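Long-range contact in salivary nitrophorin (Cimex lectularius, PDB 2IMQ), which carries nitric oxide on its heme iron and releases it into the victim during feeding, causing vasodilation: residues G170-V176 with T238-R244. Residues are numbered along the deposited sequence; the frame is centred on the assembly and turned at random.
Sequences GDLNVRV and TPSWTDR
A bend in the Arg175 chain (chi2 -70°) swings its guanidinium over Thr242, whose chi1 of 57° sets OG1 between the backbone N and the carbonyl carbon, hydrogen-bonded to His271, and leaves CG2 above the centre of one guanidinium face, 3.5 Å from Arg175 CZ. Threonine thus suits both tasks, one branch a methyl, the other a hydroxyl. Arginine suits its place through an end-on bidentate salt bridge to Asp171: NH1 meets OD1 at 2.9 Å, almost straight at 171°, while NH2 takes the syn lone pair of OD2, which Asn15 also bonds. Asp171 OD1 accepts from Asn173 N too, closing an Asx turn. Farther along, Ser240 OG receives Val176 N at 3.0 Å and donates to Thr238 O, tying two loops. Val176 CG2 makes an oblique apolar contact with Trp241 CE3 (3.7 Å), both residues packing on Leu195. Arg244 N reaches Gly170 O at 2.9 Å in an antiparallel hydrogen-bonded pair; a CB on Gly170 would jam against the preceding carbonyl O. Glu215 and Asp199 pair with the Arg244 guanidinium. GDLNVR and PSWTDR resemble the 5-phosphatase motifs WxGDxN(F/V)R and P(A/S)WCDR, Thr242 replacing cysteine. This buried, charge-paired network, the Asp243 side chain about 10 Å from the heme, is consistent with a heme carrier built on a phosphatase scaffold.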
loop_
_atom_site.group_PDB
_atom_site.type_symbol
_atom_site.label_atom_id
_atom_site.label_comp_id
_atom_site.label_asym_id
_atom_site.label_seq_id
_atom_site.Cartn_x
_atom_site.Cartn_y
_atom_site.Cartn_z
ATOM N N GLY A 170 1.612 -0.144 1.686
ATOM C CA GLY A 170 1.377 -0.599 3.035
ATOM C C GLY A 170 2.151 0.279 3.985
ATOM O O GLY A 170 2.783 1.273 3.609
ATOM N N ASP A 171 2.075 -0.118 5.236
ATOM C CA ASP A 171 2.826 0.522 6.295
ATOM C C ASP A 171 4.206 -0.125 6.306
ATOM O O ASP A 171 4.343 -1.319 6.662
ATOM C CB ASP A 171 2.124 0.394 7.629
ATOM C CG ASP A 171 2.891 0.972 8.783
ATOM O OD1 ASP A 171 4.043 1.439 8.560
ATOM O OD2 ASP A 171 2.320 0.961 9.898
ATOM N N LEU A 172 5.210 0.614 5.864
ATOM C CA LEU A 172 6.575 0.135 5.731
ATOM C C LEU A 172 7.367 0.060 7.045
ATOM O O LEU A 172 8.516 -0.310 7.036
ATOM C CB LEU A 172 7.335 1.000 4.759
ATOM C CG LEU A 172 6.713 1.224 3.360
ATOM C CD1 LEU A 172 7.567 2.161 2.545
ATOM C CD2 LEU A 172 6.469 -0.050 2.600
ATOM N N ASN A 173 6.732 0.468 8.119
ATOM C CA ASN A 173 7.365 0.598 9.422
ATOM C C ASN A 173 8.434 1.647 9.430
ATOM O O ASN A 173 9.368 1.617 10.184
ATOM C CB ASN A 173 7.857 -0.734 10.033
ATOM C CG ASN A 173 7.828 -0.673 11.510
ATOM O OD1 ASN A 173 6.938 -0.030 12.080
ATOM N ND2 ASN A 173 8.788 -1.328 12.146
ATOM N N VAL A 174 8.270 2.614 8.543
ATOM C CA VAL A 174 9.073 3.838 8.438
ATOM C C VAL A 174 8.345 4.945 9.261
ATOM O O VAL A 174 7.161 5.154 9.054
ATOM C CB VAL A 174 9.229 4.273 6.956
ATOM C CG1 VAL A 174 9.778 5.646 6.858
ATOM C CG2 VAL A 174 10.116 3.283 6.236
ATOM N N ARG A 175 9.105 5.624 10.094
ATOM C CA ARG A 175 8.528 6.646 10.976
ATOM C C ARG A 175 9.337 7.940 10.887
ATOM O O ARG A 175 10.340 8.004 10.202
ATOM C CB ARG A 175 8.443 6.140 12.405
ATOM C CG ARG A 175 7.622 4.841 12.562
ATOM C CD ARG A 175 6.160 5.122 12.336
ATOM N NE ARG A 175 5.267 4.006 12.579
ATOM C CZ ARG A 175 4.815 3.190 11.634
ATOM N NH1 ARG A 175 5.229 3.310 10.376
ATOM N NH2 ARG A 175 3.966 2.243 11.947
ATOM N N VAL A 176 8.835 8.955 11.573
ATOM C CA VAL A 176 9.512 10.225 11.639
ATOM C C VAL A 176 10.376 10.229 12.877
ATOM O O VAL A 176 9.864 10.130 13.997
ATOM C CB VAL A 176 8.452 11.344 11.655
ATOM C CG1 VAL A 176 9.034 12.693 12.045
ATOM C CG2 VAL A 176 7.764 11.491 10.287
ATOM N N THR A 238 5.286 10.180 17.916
ATOM C CA THR A 238 5.618 11.240 16.959
ATOM C C THR A 238 4.804 11.053 15.708
ATOM O O THR A 238 4.816 9.987 15.084
ATOM C CB THR A 238 7.107 11.207 16.609
ATOM O OG1 THR A 238 7.827 11.467 17.828
ATOM C CG2 THR A 238 7.476 12.258 15.597
ATOM N N PRO A 239 4.056 12.058 15.285
ATOM C CA PRO A 239 3.313 11.980 14.040
ATOM C C PRO A 239 4.198 11.510 12.899
ATOM O O PRO A 239 5.295 12.014 12.678
ATOM C CB PRO A 239 2.842 13.448 13.819
ATOM C CG PRO A 239 2.671 13.998 15.208
ATOM C CD PRO A 239 3.829 13.339 15.975
ATOM N N SER A 240 3.679 10.546 12.137
ATOM C CA SER A 240 4.428 9.884 11.085
ATOM C C SER A 240 3.552 9.534 9.905
ATOM O O SER A 240 2.328 9.453 10.044
ATOM C CB SER A 240 5.069 8.576 11.611
ATOM O OG SER A 240 6.016 8.820 12.595
ATOM N N TRP A 241 4.225 9.266 8.785
ATOM C CA TRP A 241 3.613 8.736 7.581
ATOM C C TRP A 241 3.779 7.230 7.599
ATOM O O TRP A 241 4.878 6.709 7.364
ATOM C CB TRP A 241 4.233 9.370 6.373
ATOM C CG TRP A 241 3.819 10.811 6.216
ATOM C CD1 TRP A 241 2.682 11.282 5.658
ATOM C CD2 TRP A 241 4.593 11.960 6.586
ATOM N NE1 TRP A 241 2.684 12.654 5.707
ATOM C CE2 TRP A 241 3.859 13.089 6.245
ATOM C CE3 TRP A 241 5.827 12.135 7.217
ATOM C CZ2 TRP A 241 4.330 14.361 6.450
ATOM C CZ3 TRP A 241 6.294 13.416 7.429
ATOM C CH2 TRP A 241 5.522 14.506 7.049
ATOM N N THR A 242 2.698 6.551 7.885
ATOM C CA THR A 242 2.730 5.103 8.073
ATOM C C THR A 242 2.451 4.355 6.776
ATOM O O THR A 242 3.359 3.776 6.166
ATOM C CB THR A 242 1.862 4.719 9.223
ATOM O OG1 THR A 242 0.553 5.196 8.989
ATOM C CG2 THR A 242 2.364 5.347 10.471
ATOM N N ASP A 243 1.248 4.485 6.263
ATOM C CA ASP A 243 0.911 3.912 4.930
ATOM C C ASP A 243 1.604 4.702 3.829
ATOM O O ASP A 243 1.496 5.930 3.797
ATOM C CB ASP A 243 -0.592 3.938 4.729
ATOM C CG ASP A 243 -1.254 2.842 5.546
ATOM O OD1 ASP A 243 -1.195 1.656 5.072
ATOM O OD2 ASP A 243 -1.801 3.022 6.668
ATOM N N ARG A 244 2.280 4.014 2.920
ATOM C CA ARG A 244 3.031 4.605 1.865
ATOM C C ARG A 244 2.747 3.864 0.590
ATOM O O ARG A 244 2.385 2.695 0.586
ATOM C CB ARG A 244 4.565 4.554 2.135
ATOM C CG ARG A 244 4.971 4.942 3.542
ATOM C CD ARG A 244 4.774 6.405 3.909
ATOM N NE ARG A 244 5.832 7.253 3.428
ATOM C CZ ARG A 244 6.912 7.575 4.117
ATOM N NH1 ARG A 244 7.087 7.144 5.369
ATOM N NH2 ARG A 244 7.852 8.317 3.532
HETATM O O HOH W 1 -0.985 -0.991 5.758
HETATM O O HOH W 2 5.892 3.589 7.061
#